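PDB 2XPI: anaphase-promoting complex subunit CUT9 from Schizosaccharomyces pombe, which serves as a tetratricopeptide-repeat subunit of the anaphase-promoting complex, a ubiquitin ligase that controls mitosis and G1, forming homodimers and binding hcn1. Local coordinates for residues Cys128-Leu140 and Cys152-Tyr164. Numbering follows the deposited sequence.
Sequences CCTGDYARAKCLL and CRYLAAFCLVKLY
The ring of Tyr133 lies against the aliphatic chain of Lys162 in an otherwise mainly apolar helix-helix contact. Lys162 CB lies over one ring face, 3.6 Å from the centroid and 9° off the normal, a CH-pi contact; with CG anti to the carbonyl carbon, the bend at chi2 (-65°) carries CD and CE on past CZ to the phenolic oxygen. The backbone of Gly131, whose positive phi closes the Schellman motif at the end of helix 117-129, lies against the opposite face, offset toward the rim, so the ring is sandwiched between the two.

Van der Waals packing does the rest. Cys159 is a knob in a hole formed by Cys128, Tyr133, Ala136 and Lys137; its SG is 3.4 Å from Cys128 SG, too far for a disulfide, and also touches Ala136 CB. At the other end Leu140 rests CD1 on the backbone near Cys152 O and Ala156 N, and on Leu155 CB, while CD2 reaches Cys152 SG. Lys137 lays its CD on Leu160 CD1 at 3.7 Å, and Leu163 CD2 meets the backbone of Ala134.

Helical segments 133-140 and 152-162 run roughly antiparallel, at 145°, and their axes approach to 8.7 Å, joining TPR 2 to TPR 3. Helix 117-129 packs on Leu140 and Leu155, helix 166-173 on Ala156 and Leu160, and Tyr337 and Gln98 of the second subunit, another copy of the protein, on Ala134 and Phe158.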
loop_
_atom_site.group_PDB
_atom_site.type_symbol
_atom_site.label_atom_id
_atom_site.label_comp_id
_atom_site.label_asym_id
_atom_site.label_seq_id
_atom_site.Cartn_x
_atom_site.Cartn_y
_atom_site.Cartn_z
ATOM N N CYS A 128 4.190 1.105 10.549
ATOM C CA CYS A 128 4.054 -0.034 9.643
ATOM C C CYS A 128 2.760 -0.008 8.875
ATOM O O CYS A 128 2.709 -0.451 7.720
ATOM C CB CYS A 128 4.129 -1.353 10.393
ATOM S SG CYS A 128 5.788 -1.849 10.779
ATOM N N CYS A 129 1.707 0.479 9.521
ATOM C CA CYS A 129 0.412 0.613 8.858
ATOM C C CYS A 129 0.450 1.674 7.780
ATOM O O CYS A 129 -0.376 1.693 6.887
ATOM C CB CYS A 129 -0.683 0.939 9.872
ATOM S SG CYS A 129 -0.949 -0.411 11.029
ATOM N N THR A 130 1.430 2.553 7.874
ATOM C CA THR A 130 1.572 3.673 6.960
ATOM C C THR A 130 2.589 3.303 5.901
ATOM O O THR A 130 2.872 4.088 4.994
ATOM C CB THR A 130 2.086 4.898 7.743
ATOM O OG1 THR A 130 1.031 5.405 8.553
ATOM C CG2 THR A 130 2.547 5.994 6.825
ATOM N N GLY A 131 3.156 2.104 6.031
ATOM C CA GLY A 131 4.187 1.642 5.120
ATOM C C GLY A 131 5.579 2.227 5.347
ATOM O O GLY A 131 6.484 1.949 4.568
ATOM N N ASP A 132 5.751 3.031 6.396
ATOM C CA ASP A 132 7.047 3.611 6.743
ATOM C C ASP A 132 7.865 2.602 7.520
ATOM O O ASP A 132 8.049 2.729 8.734
ATOM C CB ASP A 132 6.885 4.877 7.584
ATOM C CG ASP A 132 6.578 6.105 6.746
ATOM O OD1 ASP A 132 5.442 6.205 6.237
ATOM O OD2 ASP A 132 7.466 6.978 6.598
ATOM N N TYR A 133 8.365 1.604 6.803
ATOM C CA TYR A 133 9.069 0.482 7.400
ATOM C C TYR A 133 10.461 0.870 7.839
ATOM O O TYR A 133 10.900 0.472 8.908
ATOM C CB TYR A 133 9.125 -0.685 6.425
ATOM C CG TYR A 133 7.770 -1.250 6.069
ATOM C CD1 TYR A 133 6.995 -1.898 7.027
ATOM C CD2 TYR A 133 7.276 -1.156 4.776
ATOM C CE1 TYR A 133 5.759 -2.428 6.708
ATOM C CE2 TYR A 133 6.041 -1.668 4.443
ATOM C CZ TYR A 133 5.287 -2.307 5.405
ATOM O OH TYR A 133 4.053 -2.835 5.064
ATOM N N ALA A 134 11.163 1.636 7.017
ATOM C CA ALA A 134 12.447 2.177 7.452
ATOM C C ALA A 134 12.254 2.939 8.770
ATOM O O ALA A 134 13.029 2.777 9.713
ATOM C CB ALA A 134 13.038 3.089 6.394
ATOM N N ARG A 135 11.208 3.756 8.843
ATOM C CA ARG A 135 10.997 4.567 10.034
ATOM C C ARG A 135 10.753 3.762 11.317
ATOM O O ARG A 135 11.376 4.040 12.341
ATOM C CB ARG A 135 9.884 5.590 9.836
ATOM C CG ARG A 135 9.831 6.563 10.984
ATOM C CD ARG A 135 8.773 7.600 10.781
ATOM N NE ARG A 135 9.125 8.844 11.435
ATOM C CZ ARG A 135 8.248 9.799 11.691
ATOM N NH1 ARG A 135 6.985 9.612 11.348
ATOM N NH2 ARG A 135 8.621 10.927 12.285
ATOM N N ALA A 136 9.838 2.796 11.277
ATOM C CA ALA A 136 9.666 1.867 12.396
ATOM C C ALA A 136 10.979 1.153 12.704
ATOM O O ALA A 136 11.380 1.046 13.865
ATOM C CB ALA A 136 8.577 0.841 12.094
ATOM N N LYS A 137 11.646 0.645 11.674
ATOM C CA LYS A 137 12.891 -0.072 11.902
ATOM C C LYS A 137 13.805 0.823 12.713
ATOM O O LYS A 137 14.312 0.408 13.760
ATOM C CB LYS A 137 13.570 -0.492 10.588
ATOM C CG LYS A 137 14.857 -1.284 10.780
ATOM C CD LYS A 137 16.000 -0.766 9.866
ATOM C CE LYS A 137 16.770 0.435 10.461
ATOM N NZ LYS A 137 16.401 1.803 9.918
ATOM N N CYS A 138 13.997 2.061 12.258
ATOM C CA CYS A 138 14.928 2.939 12.950
ATOM C C CYS A 138 14.477 3.123 14.400
ATOM O O CYS A 138 15.266 2.988 15.326
ATOM C CB CYS A 138 15.125 4.272 12.217
ATOM S SG CYS A 138 16.643 5.281 12.757
ATOM N N LEU A 139 13.201 3.400 14.610
ATOM C CA LEU A 139 12.732 3.681 15.953
ATOM C C LEU A 139 13.040 2.508 16.906
ATOM O O LEU A 139 13.477 2.710 18.040
ATOM C CB LEU A 139 11.246 3.992 15.904
ATOM C CG LEU A 139 10.560 4.188 17.246
ATOM C CD1 LEU A 139 10.878 5.575 17.779
ATOM C CD2 LEU A 139 9.064 3.993 17.100
ATOM N N LEU A 140 12.822 1.283 16.431
ATOM C CA LEU A 140 13.048 0.084 17.234
ATOM C C LEU A 140 14.536 -0.267 17.365
ATOM O O LEU A 140 14.921 -1.058 18.222
ATOM C CB LEU A 140 12.274 -1.098 16.636
ATOM C CG LEU A 140 10.750 -1.007 16.613
ATOM C CD1 LEU A 140 10.173 -2.236 15.960
ATOM C CD2 LEU A 140 10.191 -0.838 18.023
ATOM N N CYS A 152 9.250 -6.006 20.103
ATOM C CA CYS A 152 10.066 -5.073 19.340
ATOM C C CYS A 152 11.022 -5.819 18.404
ATOM O O CYS A 152 11.320 -5.357 17.313
ATOM C CB CYS A 152 10.824 -4.126 20.274
ATOM S SG CYS A 152 9.784 -2.920 21.192
ATOM N N ARG A 153 11.492 -6.983 18.831
ATOM C CA ARG A 153 12.326 -7.826 17.980
ATOM C C ARG A 153 11.506 -8.367 16.803
ATOM O O ARG A 153 11.916 -8.271 15.643
ATOM C CB ARG A 153 12.925 -8.975 18.794
ATOM C CG ARG A 153 14.023 -9.721 18.092
ATOM C CD ARG A 153 14.716 -10.694 19.034
ATOM N NE ARG A 153 16.168 -10.625 18.867
ATOM C CZ ARG A 153 16.990 -9.971 19.682
ATOM N NH1 ARG A 153 16.517 -9.353 20.755
ATOM N NH2 ARG A 153 18.292 -9.951 19.433
ATOM N N TYR A 154 10.348 -8.937 17.100
ATOM C CA TYR A 154 9.454 -9.341 16.045
ATOM C C TYR A 154 9.201 -8.227 15.024
ATOM O O TYR A 154 9.297 -8.450 13.810
ATOM C CB TYR A 154 8.123 -9.799 16.614
ATOM C CG TYR A 154 7.101 -10.070 15.546
ATOM C CD1 TYR A 154 7.196 -11.208 14.746
ATOM C CD2 TYR A 154 6.038 -9.202 15.333
ATOM C CE1 TYR A 154 6.263 -11.472 13.748
ATOM C CE2 TYR A 154 5.091 -9.457 14.343
ATOM C CZ TYR A 154 5.213 -10.592 13.548
ATOM O OH TYR A 154 4.285 -10.866 12.571
ATOM N N LEU A 155 8.863 -7.032 15.513
ATOM C CA LEU A 155 8.438 -5.959 14.614
ATOM C C LEU A 155 9.598 -5.374 13.813
ATOM O O LEU A 155 9.440 -5.057 12.634
ATOM C CB LEU A 155 7.686 -4.867 15.358
ATOM C CG LEU A 155 6.974 -3.900 14.408
ATOM C CD1 LEU A 155 6.144 -4.645 13.381
ATOM C CD2 LEU A 155 6.111 -2.924 15.180
ATOM N N ALA A 156 10.763 -5.249 14.442
ATOM C CA ALA A 156 11.952 -4.791 13.735
ATOM C C ALA A 156 12.314 -5.783 12.625
ATOM O O ALA A 156 12.598 -5.384 11.503
ATOM C CB ALA A 156 13.118 -4.589 14.687
ATOM N N ALA A 157 12.290 -7.072 12.944
ATOM C CA ALA A 157 12.548 -8.109 11.951
ATOM C C ALA A 157 11.524 -8.034 10.827
ATOM O O ALA A 157 11.863 -8.132 9.644
ATOM C CB ALA A 157 12.517 -9.496 12.602
ATOM N N PHE A 158 10.263 -7.876 11.209
ATOM C CA PHE A 158 9.181 -7.792 10.245
ATOM C C PHE A 158 9.410 -6.644 9.259
ATOM O O PHE A 158 9.116 -6.787 8.076
ATOM C CB PHE A 158 7.877 -7.602 10.985
ATOM C CG PHE A 158 6.689 -7.479 10.094
ATOM C CD1 PHE A 158 6.406 -6.277 9.458
ATOM C CD2 PHE A 158 5.814 -8.546 9.935
ATOM C CE1 PHE A 158 5.293 -6.152 8.641
ATOM C CE2 PHE A 158 4.703 -8.436 9.127
ATOM C CZ PHE A 158 4.441 -7.242 8.475
ATOM N N CYS A 159 9.931 -5.513 9.741
ATOM C CA CYS A 159 10.186 -4.356 8.882
ATOM C C CYS A 159 11.360 -4.623 7.977
ATOM O O CYS A 159 11.391 -4.184 6.829
ATOM C CB CYS A 159 10.510 -3.117 9.719
ATOM S SG CYS A 159 9.102 -2.427 10.611
ATOM N N LEU A 160 12.345 -5.327 8.522
ATOM C CA LEU A 160 13.543 -5.658 7.797
ATOM C C LEU A 160 13.151 -6.526 6.604
ATOM O O LEU A 160 13.586 -6.281 5.485
ATOM C CB LEU A 160 14.533 -6.354 8.723
ATOM C CG LEU A 160 15.893 -5.656 8.913
ATOM C CD1 LEU A 160 15.858 -4.189 8.492
ATOM C CD2 LEU A 160 16.413 -5.802 10.349
ATOM N N VAL A 161 12.294 -7.515 6.848
ATOM C CA VAL A 161 11.749 -8.339 5.777
ATOM C C VAL A 161 10.979 -7.512 4.737
ATOM O O VAL A 161 11.118 -7.746 3.532
ATOM C CB VAL A 161 10.871 -9.496 6.332
ATOM C CG1 VAL A 161 9.907 -10.021 5.264
ATOM C CG2 VAL A 161 11.757 -10.623 6.866
ATOM N N LYS A 162 10.173 -6.556 5.198
ATOM C CA LYS A 162 9.465 -5.641 4.296
ATOM C C LYS A 162 10.439 -4.803 3.467
ATOM O O LYS A 162 10.081 -4.255 2.418
ATOM C CB LYS A 162 8.557 -4.695 5.091
ATOM C CG LYS A 162 7.305 -5.340 5.606
ATOM C CD LYS A 162 6.444 -5.736 4.449
ATOM C CE LYS A 162 5.175 -6.402 4.906
ATOM N NZ LYS A 162 4.397 -6.904 3.731
ATOM N N LEU A 163 11.662 -4.675 3.974
ATOM C CA LEU A 163 12.701 -3.880 3.326
ATOM C C LEU A 163 13.605 -4.771 2.474
ATOM O O LEU A 163 14.493 -4.285 1.788
ATOM C CB LEU A 163 13.532 -3.131 4.374
ATOM C CG LEU A 163 13.258 -1.628 4.594
ATOM C CD1 LEU A 163 12.042 -1.157 3.809
ATOM C CD2 LEU A 163 13.153 -1.260 6.091
ATOM N N TYR A 164 13.378 -6.079 2.537
ATOM C CA TYR A 164 14.159 -7.021 1.749
ATOM C C TYR A 164 15.579 -7.155 2.287
ATOM O O TYR A 164 16.479 -7.663 1.594
ATOM C CB TYR A 164 14.214 -6.578 0.290
ATOM C CG TYR A 164 12.869 -6.383 -0.347
ATOM C CD1 TYR A 164 11.998 -7.444 -0.502
ATOM C CD2 TYR A 164 12.474 -5.135 -0.807
ATOM C CE1 TYR A 164 10.762 -7.270 -1.097
ATOM C CE2 TYR A 164 11.242 -4.947 -1.402
ATOM C CZ TYR A 164 10.387 -6.021 -1.547
ATOM O OH TYR A 164 9.158 -5.845 -2.154
#